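Long-range contacts in insecticidal Delta-Endotoxin Cry8Ea1 (Bacillus Thuringiensis, PDB 3EB7), which is toxic to larvae of the underground pest Holotrichia parallela, probably by inserting its helical domain into gut membranes to form pores: residues 201-206 with 243-247; 285-289 with 327-331; 345-349 with 360-365. All blocks are in the same frame, centred on the assembly; numbering follows the deposited sequence. Where two conformers were deposited one is given.

Interaction 1: 201-206 with 243-247; sequences WVEYNR and YTDPI
The CA atoms of Val202 and Asp245 are the nearest across the two segments, 6.6 Å apart, where helix 198-220 runs past the non-regular segment 243-247. This is an interdomain contact of the three-domain Cry toxin fold: the helix belongs to the N-terminal bundle, and the segment to the beta-rich domain that follows. Polar side chains meet largely through water. Water 1 donates to Val202 O and to Asp245 OD1, and it accepts from Asn205 ND2 at 2.8 Å, bridging helix backbone, amide and carboxylate at once. In one of two modelled conformers of Arg206, water 2 also joins NH1 to Asp245 OD2. Asp245 OD1 forms a salt bridge with Arg209, which bonds Tyr243 O as well. Apolar packing centres on Pro246. Its CD meets Val202 CG2 at 4.2 Å. Trp201, with NE1 bonded to Glu267, holds CG anti to the backbone N (chi1 -171°), and this carries the indole, though its CB does not point at the segment, edge-on to the proline. Asn205 CB lies 3.7 Å above one face of the indole, and Pro246 CG, near the ring plane, is 3.7 Å from Trp201 CZ3.

Interaction 2: 285-289 with 327-331; sequences IYTGR and SVIAT
With CG (chi1 -62°) and CG2 each anti to its own carbonyl carbon, Tyr286 and Thr331, a non-hydrogen-bonded pair sharing one face of the sheet, lie side by side. The two side chains run in the same direction, with Thr331 CG2 3.4 Å from Tyr286 CD2 and almost as near CE2. Val328 comes to the same ring in its plane, its CG1 at the edge 3.9 Å from Tyr286 CD2. Ile329 has CG1 between its backbone N and carbonyl carbon (chi1 51°), a crowded position that turns the branch back toward the partner strand. CG1 then lies 3.6 Å from Thr287 O, and Ile329 CD1 reaches Thr287 CG2 at 4.0 Å; Thr287 shares its face of the sheet with Ala330.

In the backbone, the antiparallel pairing is interrupted by a classic beta bulge, in which Ile329 and Ala330 both stand opposite Thr287. Thr287 N donates to Ala330 O over 2.9 Å and nearly straight (170°), though from a position tilted out of the carbonyl plane. Ile329 N returns a 2.7 Å bond to Thr287 O, approaching nearly along the C=O axis. At Arg289 the link to Ser327 goes through water 3, which accepts from Arg289 N and donates to Ser327 O at 2.6 Å.

The hydroxyl of Thr287 is taken by Tyr381, while Arg289 makes a cation-pi contact with Tyr297 and binds a sulfate, probably from the crystallisation liquor. Strand 330-335 is an outermost strand of a four-stranded antiparallel sheet with the 3-2-1-4 order of a Greek key; strand 278-292 lies between it and strand 296-310, whose residues Trp301, Gln305 and Lys299 touch Ile285, Tyr286 and Thr287 respectively.

Interaction 3: 345-349 with 360-365; sequences LSTAG and GVSKVV
Leu345 and Val365 exchange two backbone hydrogen bonds, Leu345 N to Val365 O at 2.9 Å and Val365 N to Leu345 O at 2.8 Å, at one end of this pairing in the beta hairpin 340-352/357-369. Gly349 and Gly360 likewise exchange a pair at the other end, Gly349 N reaching Gly360 O over 2.7 Å. Midway, Thr347 is shared by two residues, consistent with a classic beta bulge: its N donates to Lys363 O at 2.7 Å, and its O accepts from Ser362 N at 3.0 Å. The short strand axes run antiparallel at 141°.

Thr347 has OG1 beside the backbone N (chi1 -58°) and CG2 anti to it, which brings the methyl CG2 within 3.2 Å of Ser362 OG and sends OG1 toward Glu392 of the adjoining strand 389-394, its hydrogen-bond partner. On the opposite face of the sheet, Ser346 OG rests against the methyls of Val364, 3.7 Å from CG1.

Farther out, strand 427-434 covers this second face, with Phe430 on Ser346 and Val364 and Pro428 on Val361. Strands 389-394 and 376-381 continue the sheet beyond the two edges of the hairpin, bonding the backbones of Ser346 and Val364. Six interstrand bonds thus satisfy peptide groups in a largely buried setting, while apolar groups lie on both faces: Val361, Ala348 and Val364 with the Ser346 hydroxyl toward strand 427-434, Leu345 against Val365 on the other.

Overall arrangement
Interaction 1 joins the helical N-terminal domain to the beta-rich domain that contains both segments of interactions 2 and 3. The centres of interactions 1 and 3 are 16 Å apart, and the two touch directly through Ile247, whose CG2 packs 3.6 Å from Ser346 CB and whose O lies 3.3 Å from Val361 CG2. Through Ile247, the loop that meets the helix also packs on the 340-352/357-369 hairpin. Interactions 2 and 3 belong to separate four-stranded sheets of the same strand order, with centres 14 Å apart and nearest atoms about 6 Å apart. Tyr381 links them indirectly, bonding Thr287 by its hydroxyl and Val364 by its backbone. Interaction 2 lies farthest out, about 35 Å from the chain centre.

Interaction 1: 201-206 with 243-247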
ATOM      1  N   TRP A 201       6.558  -9.491 -18.611  1.00 17.43           N
ATOM      2  CA  TRP A 201       5.859  -9.641 -17.344  1.00 17.07           C
ATOM      3  C   TRP A 201       6.666  -9.034 -16.155  1.00 16.96           C
ATOM      4  O   TRP A 201       6.117  -8.317 -15.329  1.00 15.98           O
ATOM      5  CB  TRP A 201       5.456 -11.094 -17.101  1.00 15.60           C
ATOM      6  CG  TRP A 201       4.554 -11.151 -15.920  1.00 16.41           C
ATOM      7  CD1 TRP A 201       3.188 -11.097 -15.919  1.00 12.92           C
ATOM      8  CD2 TRP A 201       4.962 -11.242 -14.539  1.00 14.48           C
ATOM      9  NE1 TRP A 201       2.730 -11.131 -14.622  1.00 13.93           N
ATOM     10  CE2 TRP A 201       3.794 -11.243 -13.764  1.00 13.71           C
ATOM     11  CE3 TRP A 201       6.207 -11.333 -13.898  1.00 14.57           C
ATOM     12  CZ2 TRP A 201       3.821 -11.327 -12.371  1.00 15.94           C
ATOM     13  CZ3 TRP A 201       6.246 -11.403 -12.504  1.00 14.00           C
ATOM     14  CH2 TRP A 201       5.060 -11.405 -11.759  1.00 15.16           C
ATOM     15  N   VAL A 202       7.966  -9.324 -16.091  1.00 17.71           N
ATOM     16  CA  VAL A 202       8.853  -8.732 -15.043  1.00 17.92           C
ATOM     17  C   VAL A 202       8.757  -7.193 -15.009  1.00 18.13           C
ATOM     18  O   VAL A 202       8.639  -6.590 -13.933  1.00 19.26           O
ATOM     19  CB  VAL A 202      10.331  -9.213 -15.215  1.00 17.61           C
ATOM     20  CG1 VAL A 202      11.273  -8.533 -14.202  1.00 18.79           C
ATOM     21  CG2 VAL A 202      10.408 -10.700 -15.079  1.00 15.53           C
ATOM     22  N   GLU A 203       8.752  -6.579 -16.185  1.00 18.24           N
ATOM     23  CA  GLU A 203       8.651  -5.124 -16.336  1.00 19.97           C
ATOM     24  C   GLU A 203       7.310  -4.587 -15.871  1.00 18.86           C
ATOM     25  O   GLU A 203       7.215  -3.583 -15.141  1.00 18.67           O
ATOM     26  CB  GLU A 203       8.914  -4.735 -17.799  1.00 19.61           C
ATOM     27  CG  GLU A 203      10.336  -5.154 -18.247  1.00 22.72           C
ATOM     28  CD  GLU A 203      10.569  -5.124 -19.773  1.00 23.44           C
ATOM     29  OE1 GLU A 203      11.732  -5.276 -20.165  1.00 31.34           O
ATOM     30  OE2 GLU A 203       9.627  -4.954 -20.577  1.00 27.82           O
ATOM     31  N   TYR A 204       6.265  -5.288 -16.281  1.00 18.04           N
ATOM     32  CA  TYR A 204       4.898  -4.902 -15.968  1.00 17.08           C
ATOM     33  C   TYR A 204       4.688  -4.986 -14.446  1.00 16.49           C
ATOM     34  O   TYR A 204       4.191  -4.071 -13.814  1.00 16.33           O
ATOM     35  CB  TYR A 204       3.988  -5.887 -16.749  1.00 17.38           C
ATOM     36  CG  TYR A 204       2.522  -5.871 -16.430  1.00 17.89           C
ATOM     37  CD1 TYR A 204       2.005  -6.646 -15.382  1.00 17.91           C
ATOM     38  CD2 TYR A 204       1.646  -5.077 -17.175  1.00 14.54           C
ATOM     39  CE1 TYR A 204       0.636  -6.653 -15.093  1.00 17.34           C
ATOM     40  CE2 TYR A 204       0.300  -5.069 -16.913  1.00 17.75           C
ATOM     41  CZ  TYR A 204      -0.218  -5.867 -15.878  1.00 20.67           C
ATOM     42  OH  TYR A 204      -1.593  -5.841 -15.630  1.00 19.74           O
ATOM     43  N   ASN A 205       5.083  -6.103 -13.853  1.00 16.48           N
ATOM     44  CA  ASN A 205       4.984  -6.270 -12.430  1.00 15.82           C
ATOM     45  C   ASN A 205       5.875  -5.322 -11.591  1.00 15.87           C
ATOM     46  O   ASN A 205       5.503  -4.942 -10.494  1.00 16.26           O
ATOM     47  CB  ASN A 205       5.272  -7.715 -12.096  1.00 16.45           C
ATOM     48  CG  ASN A 205       5.142  -7.975 -10.638  1.00 20.21           C
ATOM     49  OD1 ASN A 205       4.031  -7.905 -10.082  1.00 25.56           O
ATOM     50  ND2 ASN A 205       6.281  -8.203  -9.973  1.00 20.61           N
ATOM     51  N   ARG A 206       7.037  -4.937 -12.120  0.50 15.89           N
ATOM     52  CA  ARG A 206       7.900  -3.944 -11.471  0.50 16.30           C
ATOM     53  C   ARG A 206       7.212  -2.566 -11.421  0.50 16.04           C
ATOM     54  O   ARG A 206       7.305  -1.855 -10.403  0.50 16.37           O
ATOM     55  CB  ARG A 206       9.284  -3.874 -12.177  0.50 16.18           C
ATOM     56  CG  ARG A 206      10.347  -2.991 -11.480  0.50 17.41           C
ATOM     57  CD  ARG A 206      11.672  -2.929 -12.274  0.50 17.16           C
ATOM     58  NE  ARG A 206      11.485  -2.339 -13.609  0.50 18.94           N
ATOM     59  CZ  ARG A 206      11.836  -2.910 -14.763  0.50 18.64           C
ATOM     60  NH1 ARG A 206      12.445  -4.106 -14.797  0.50 17.94           N
ATOM     61  NH2 ARG A 206      11.594  -2.265 -15.889  0.50 14.34           N
ATOM     62  N   TYR A 243       4.221  -7.630  -4.962  1.00 19.55           N
ATOM     63  CA  TYR A 243       5.063  -8.748  -5.299  1.00 19.72           C
ATOM     64  C   TYR A 243       6.443  -8.268  -5.713  1.00 19.69           C
ATOM     65  O   TYR A 243       6.554  -7.369  -6.563  1.00 18.60           O
ATOM     66  CB  TYR A 243       4.431  -9.544  -6.420  1.00 20.46           C
ATOM     67  CG  TYR A 243       3.115 -10.191  -6.051  1.00 21.08           C
ATOM     68  CD1 TYR A 243       1.921  -9.435  -5.947  1.00 21.65           C
ATOM     69  CD2 TYR A 243       3.046 -11.553  -5.832  1.00 19.68           C
ATOM     70  CE1 TYR A 243       0.680 -10.066  -5.622  1.00 20.62           C
ATOM     71  CE2 TYR A 243       1.808 -12.181  -5.507  1.00 22.43           C
ATOM     72  CZ  TYR A 243       0.658 -11.440  -5.416  1.00 20.78           C
ATOM     73  OH  TYR A 243      -0.503 -12.092  -5.118  1.00 22.83           O
ATOM     74  N   THR A 244       7.489  -8.864  -5.119  1.00 19.24           N
ATOM     75  CA  THR A 244       8.874  -8.547  -5.518  1.00 18.50           C
ATOM     76  C   THR A 244       9.211  -9.209  -6.847  1.00 19.17           C
ATOM     77  O   THR A 244       8.443 -10.035  -7.334  1.00 19.08           O
ATOM     78  CB  THR A 244       9.936  -8.895  -4.407  1.00 17.87           C
ATOM     79  OG1 THR A 244       9.696 -10.202  -3.891  1.00 17.55           O
ATOM     80  CG2 THR A 244       9.865  -7.887  -3.269  1.00 16.36           C
ATOM     81  N   ASP A 245      10.367  -8.870  -7.449  1.00 20.01           N
ATOM     82  CA  ASP A 245      10.708  -9.459  -8.754  1.00 19.57           C
ATOM     83  C   ASP A 245      10.901 -10.983  -8.602  1.00 18.95           C
ATOM     84  O   ASP A 245      11.307 -11.455  -7.560  1.00 18.30           O
ATOM     85  CB  ASP A 245      11.946  -8.807  -9.390  1.00 20.39           C
ATOM     86  CG  ASP A 245      11.714  -7.355  -9.906  1.00 24.21           C
ATOM     87  OD1 ASP A 245      10.591  -6.783  -9.939  1.00 27.42           O
ATOM     88  OD2 ASP A 245      12.737  -6.747 -10.289  1.00 31.17           O
ATOM     89  N   PRO A 246      10.583 -11.764  -9.649  1.00 18.96           N
ATOM     90  CA  PRO A 246      10.836 -13.196  -9.549  1.00 18.53           C
ATOM     91  C   PRO A 246      12.320 -13.539  -9.182  1.00 19.51           C
ATOM     92  O   PRO A 246      13.270 -12.843  -9.627  1.00 19.17           O
ATOM     93  CB  PRO A 246      10.461 -13.700 -10.954  1.00 18.01           C
ATOM     94  CG  PRO A 246       9.464 -12.764 -11.442  1.00 17.63           C
ATOM     95  CD  PRO A 246       9.937 -11.410 -10.932  1.00 17.99           C
ATOM     96  N   ILE A 247      12.511 -14.591  -8.370  1.00 18.87           N
ATOM     97  CA  ILE A 247      13.837 -14.940  -7.864  1.00 18.44           C
ATOM     98  C   ILE A 247      14.506 -15.909  -8.826  1.00 19.35           C
ATOM     99  O   ILE A 247      14.555 -17.144  -8.607  1.00 19.90           O
ATOM    100  CB  ILE A 247      13.796 -15.456  -6.400  1.00 18.91           C
ATOM    101  CG1 ILE A 247      12.995 -14.455  -5.535  1.00 19.44           C
ATOM    102  CG2 ILE A 247      15.232 -15.574  -5.855  1.00 15.16           C
ATOM    103  CD1 ILE A 247      12.571 -14.976  -4.191  1.00 22.67           C
TER
HETATM  104  O   HOH W   1       8.771  -7.920 -11.281  1.00 17.81           O
HETATM  105  O   HOH W   2      13.549  -5.794 -13.050  1.00 44.97           O

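Interaction 2: 285-289 with 327-331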
ATOM      1  N   ILE A 285       9.930 -26.402   2.093  1.00 19.36           N
ATOM      2  CA  ILE A 285      10.618 -26.248   0.796  1.00 19.15           C
ATOM      3  C   ILE A 285      11.192 -27.613   0.397  1.00 19.69           C
ATOM      4  O   ILE A 285      11.842 -28.275   1.194  1.00 20.74           O
ATOM      5  CB  ILE A 285      11.740 -25.181   0.877  1.00 19.28           C
ATOM      6  CG1 ILE A 285      11.191 -23.848   1.392  1.00 19.41           C
ATOM      7  CG2 ILE A 285      12.533 -25.046  -0.451  1.00 15.09           C
ATOM      8  CD1 ILE A 285      12.287 -22.812   1.787  1.00 20.26           C
ATOM      9  N   TYR A 286      10.932 -28.040  -0.824  1.00 19.80           N
ATOM     10  CA  TYR A 286      11.406 -29.310  -1.336  1.00 20.25           C
ATOM     11  C   TYR A 286      12.579 -29.028  -2.294  1.00 20.10           C
ATOM     12  O   TYR A 286      12.503 -28.149  -3.166  1.00 18.48           O
ATOM     13  CB  TYR A 286      10.246 -30.066  -2.028  1.00 21.34           C
ATOM     14  CG  TYR A 286       9.125 -30.395  -1.048  1.00 23.76           C
ATOM     15  CD1 TYR A 286       8.137 -29.461  -0.723  1.00 25.24           C
ATOM     16  CD2 TYR A 286       9.082 -31.625  -0.419  1.00 24.97           C
ATOM     17  CE1 TYR A 286       7.128 -29.747   0.250  1.00 26.86           C
ATOM     18  CE2 TYR A 286       8.091 -31.931   0.523  1.00 29.05           C
ATOM     19  CZ  TYR A 286       7.124 -30.993   0.861  1.00 27.78           C
ATOM     20  OH  TYR A 286       6.172 -31.354   1.789  1.00 28.65           O
ATOM     21  N   THR A 287      13.661 -29.776  -2.093  1.00 20.19           N
ATOM     22  CA  THR A 287      14.919 -29.567  -2.798  1.00 19.67           C
ATOM     23  C   THR A 287      15.249 -30.710  -3.776  1.00 19.48           C
ATOM     24  O   THR A 287      15.038 -31.879  -3.489  1.00 18.72           O
ATOM     25  CB  THR A 287      16.050 -29.394  -1.770  1.00 20.61           C
ATOM     26  OG1 THR A 287      15.706 -28.298  -0.903  1.00 22.07           O
ATOM     27  CG2 THR A 287      17.381 -29.137  -2.446  1.00 16.96           C
ATOM     28  N   GLY A 288      15.740 -30.328  -4.952  1.00 19.45           N
ATOM     29  CA  GLY A 288      16.292 -31.247  -5.921  1.00 18.55           C
ATOM     30  C   GLY A 288      17.760 -30.936  -6.154  1.00 18.82           C
ATOM     31  O   GLY A 288      18.253 -29.876  -5.821  1.00 18.09           O
ATOM     32  N   ARG A 289      18.453 -31.910  -6.718  1.00 20.30           N
ATOM     33  CA  ARG A 289      19.851 -31.809  -7.051  1.00 21.28           C
ATOM     34  C   ARG A 289      19.982 -31.913  -8.577  1.00 22.14           C
ATOM     35  O   ARG A 289      19.528 -32.893  -9.176  1.00 23.01           O
ATOM     36  CB  ARG A 289      20.651 -32.919  -6.349  1.00 20.51           C
ATOM     37  CG  ARG A 289      22.156 -32.762  -6.507  1.00 21.09           C
ATOM     38  CD  ARG A 289      22.924 -33.780  -5.625  1.00 21.02           C
ATOM     39  NE  ARG A 289      24.365 -33.527  -5.533  1.00 23.33           N
ATOM     40  CZ  ARG A 289      25.247 -33.806  -6.493  1.00 24.58           C
ATOM     41  NH1 ARG A 289      24.855 -34.346  -7.634  1.00 27.84           N
ATOM     42  NH2 ARG A 289      26.527 -33.563  -6.315  1.00 27.05           N
ATOM     43  N   SER A 327      12.813 -36.904  -7.487  1.00 26.93           N
ATOM     44  CA  SER A 327      13.592 -35.660  -7.607  1.00 25.19           C
ATOM     45  C   SER A 327      13.818 -34.986  -6.259  1.00 23.95           C
ATOM     46  O   SER A 327      14.731 -34.197  -6.127  1.00 23.45           O
ATOM     47  CB  SER A 327      12.907 -34.651  -8.525  1.00 25.18           C
ATOM     48  OG  SER A 327      13.102 -34.953  -9.886  1.00 28.18           O
ATOM     49  N   VAL A 328      12.965 -35.266  -5.279  1.00 22.73           N
ATOM     50  CA  VAL A 328      12.996 -34.574  -3.986  1.00 21.63           C
ATOM     51  C   VAL A 328      14.062 -35.228  -3.135  1.00 22.27           C
ATOM     52  O   VAL A 328      13.925 -36.400  -2.753  1.00 21.44           O
ATOM     53  CB  VAL A 328      11.625 -34.646  -3.267  1.00 22.15           C
ATOM     54  CG1 VAL A 328      11.701 -34.063  -1.841  1.00 21.34           C
ATOM     55  CG2 VAL A 328      10.543 -33.955  -4.095  1.00 19.13           C
ATOM     56  N   ILE A 329      15.158 -34.518  -2.868  1.00 21.91           N
ATOM     57  CA  ILE A 329      16.216 -35.181  -2.088  1.00 22.20           C
ATOM     58  C   ILE A 329      16.281 -34.688  -0.670  1.00 21.54           C
ATOM     59  O   ILE A 329      16.884 -35.331   0.192  1.00 22.05           O
ATOM     60  CB  ILE A 329      17.616 -35.205  -2.798  1.00 22.67           C
ATOM     61  CG1 ILE A 329      18.057 -33.818  -3.306  1.00 23.44           C
ATOM     62  CG2 ILE A 329      17.591 -36.225  -3.962  1.00 24.04           C
ATOM     63  CD1 ILE A 329      18.688 -32.921  -2.248  1.00 22.00           C
ATOM     64  N   ALA A 330      15.628 -33.558  -0.415  1.00 20.60           N
ATOM     65  CA  ALA A 330      15.579 -32.996   0.924  1.00 19.79           C
ATOM     66  C   ALA A 330      14.314 -32.163   1.055  1.00 19.98           C
ATOM     67  O   ALA A 330      13.720 -31.761   0.043  1.00 18.84           O
ATOM     68  CB  ALA A 330      16.835 -32.175   1.231  1.00 18.69           C
ATOM     69  N   THR A 331      13.853 -32.008   2.301  1.00 20.69           N
ATOM     70  CA  THR A 331      12.763 -31.096   2.649  1.00 21.91           C
ATOM     71  C   THR A 331      13.242 -30.233   3.797  1.00 21.53           C
ATOM     72  O   THR A 331      14.170 -30.582   4.474  1.00 22.30           O
ATOM     73  CB  THR A 331      11.454 -31.799   3.078  1.00 22.42           C
ATOM     74  OG1 THR A 331      11.610 -32.350   4.395  1.00 25.70           O
ATOM     75  CG2 THR A 331      11.020 -32.895   2.073  1.00 22.51           C
TER
HETATM   76  O   HOH W   3      16.897 -34.117  -7.573  1.00 30.15           O

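Interaction 3: 345-349 with 360-365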
ATOM      1  N   LEU A 345      17.011 -12.519   1.782  1.00 20.67           N
ATOM      2  CA  LEU A 345      18.176 -12.391   0.939  1.00 22.05           C
ATOM      3  C   LEU A 345      18.268 -13.709   0.206  1.00 21.77           C
ATOM      4  O   LEU A 345      18.450 -14.732   0.834  1.00 22.59           O
ATOM      5  CB  LEU A 345      19.401 -12.102   1.810  1.00 22.84           C
ATOM      6  CG  LEU A 345      20.701 -11.567   1.167  1.00 27.63           C
ATOM      7  CD1 LEU A 345      21.513 -12.712   0.636  1.00 33.24           C
ATOM      8  CD2 LEU A 345      20.518 -10.555   0.046  1.00 26.45           C
ATOM      9  N   SER A 346      18.091 -13.708  -1.119  1.00 21.87           N
ATOM     10  CA  SER A 346      17.993 -14.961  -1.857  1.00 22.66           C
ATOM     11  C   SER A 346      19.099 -15.079  -2.870  1.00 23.47           C
ATOM     12  O   SER A 346      19.520 -14.074  -3.457  1.00 24.55           O
ATOM     13  CB  SER A 346      16.659 -15.092  -2.595  1.00 22.56           C
ATOM     14  OG  SER A 346      15.545 -14.730  -1.784  1.00 24.98           O
ATOM     15  N   THR A 347      19.539 -16.311  -3.107  1.00 22.60           N
ATOM     16  CA  THR A 347      20.490 -16.563  -4.144  1.00 22.10           C
ATOM     17  C   THR A 347      19.804 -17.264  -5.325  1.00 22.38           C
ATOM     18  O   THR A 347      19.462 -18.440  -5.268  1.00 22.72           O
ATOM     19  CB  THR A 347      21.691 -17.376  -3.595  1.00 21.99           C
ATOM     20  OG1 THR A 347      22.298 -16.647  -2.523  1.00 21.95           O
ATOM     21  CG2 THR A 347      22.740 -17.646  -4.686  1.00 19.30           C
ATOM     22  N   ALA A 348      19.603 -16.525  -6.400  1.00 22.24           N
ATOM     23  CA  ALA A 348      19.149 -17.103  -7.622  1.00 22.47           C
ATOM     24  C   ALA A 348      20.366 -17.714  -8.363  1.00 23.25           C
ATOM     25  O   ALA A 348      21.289 -16.994  -8.786  1.00 23.72           O
ATOM     26  CB  ALA A 348      18.419 -16.051  -8.450  1.00 22.72           C
ATOM     27  N   GLY A 349      20.366 -19.050  -8.482  1.00 22.93           N
ATOM     28  CA  GLY A 349      21.496 -19.822  -8.981  1.00 21.45           C
ATOM     29  C   GLY A 349      21.303 -20.210 -10.431  1.00 21.59           C
ATOM     30  O   GLY A 349      20.152 -20.307 -10.916  1.00 20.73           O
ATOM     31  N   GLY A 360      17.640 -21.922 -10.642  1.00 20.80           N
ATOM     32  CA  GLY A 360      16.926 -22.234  -9.399  1.00 19.69           C
ATOM     33  C   GLY A 360      17.508 -21.549  -8.187  1.00 19.10           C
ATOM     34  O   GLY A 360      18.670 -21.163  -8.205  1.00 19.68           O
ATOM     35  N   VAL A 361      16.724 -21.431  -7.121  1.00 18.29           N
ATOM     36  CA  VAL A 361      17.155 -20.732  -5.913  1.00 17.29           C
ATOM     37  C   VAL A 361      17.970 -21.719  -5.043  1.00 17.81           C
ATOM     38  O   VAL A 361      17.475 -22.805  -4.676  1.00 17.20           O
ATOM     39  CB  VAL A 361      15.915 -20.171  -5.150  1.00 18.11           C
ATOM     40  CG1 VAL A 361      16.273 -19.630  -3.719  1.00 15.51           C
ATOM     41  CG2 VAL A 361      15.180 -19.112  -6.008  1.00 14.31           C
ATOM     42  N   SER A 362      19.208 -21.342  -4.725  1.00 17.51           N
ATOM     43  CA  SER A 362      20.106 -22.206  -3.910  1.00 18.31           C
ATOM     44  C   SER A 362      20.121 -21.855  -2.420  1.00 17.82           C
ATOM     45  O   SER A 362      20.555 -22.641  -1.573  1.00 18.54           O
ATOM     46  CB  SER A 362      21.527 -22.135  -4.457  1.00 18.04           C
ATOM     47  OG  SER A 362      21.939 -20.782  -4.396  1.00 19.61           O
ATOM     48  N   LYS A 363      19.618 -20.680  -2.098  1.00 17.31           N
ATOM     49  CA  LYS A 363      19.726 -20.177  -0.748  1.00 17.71           C
ATOM     50  C   LYS A 363      18.749 -19.043  -0.500  1.00 16.83           C
ATOM     51  O   LYS A 363      18.626 -18.147  -1.334  1.00 17.11           O
ATOM     52  CB  LYS A 363      21.153 -19.679  -0.475  1.00 16.75           C
ATOM     53  CG  LYS A 363      21.383 -19.257   0.973  1.00 17.51           C
ATOM     54  CD  LYS A 363      22.873 -18.940   1.144  1.00 20.43           C
ATOM     55  CE  LYS A 363      23.203 -18.366   2.514  1.00 23.93           C
ATOM     56  NZ  LYS A 363      24.620 -17.848   2.434  1.00 28.21           N
ATOM     57  N   VAL A 364      18.065 -19.090   0.633  1.00 16.16           N
ATOM     58  CA  VAL A 364      17.255 -17.941   1.104  1.00 17.07           C
ATOM     59  C   VAL A 364      17.458 -17.711   2.606  1.00 17.30           C
ATOM     60  O   VAL A 364      17.252 -18.617   3.390  1.00 17.58           O
ATOM     61  CB  VAL A 364      15.700 -18.105   0.840  1.00 16.69           C
ATOM     62  CG1 VAL A 364      14.954 -16.822   1.253  1.00 15.08           C
ATOM     63  CG2 VAL A 364      15.422 -18.444  -0.606  1.00 14.27           C
ATOM     64  N   VAL A 365      17.847 -16.502   2.982  1.00 17.99           N
ATOM     65  CA  VAL A 365      17.881 -16.086   4.398  1.00 19.44           C
ATOM     66  C   VAL A 365      16.633 -15.223   4.726  1.00 19.85           C
ATOM     67  O   VAL A 365      16.434 -14.165   4.110  1.00 20.33           O
ATOM     68  CB  VAL A 365      19.183 -15.301   4.714  1.00 20.04           C
ATOM     69  CG1 VAL A 365      19.238 -14.912   6.186  1.00 21.80           C
ATOM     70  CG2 VAL A 365      20.431 -16.150   4.343  1.00 19.27           C
TER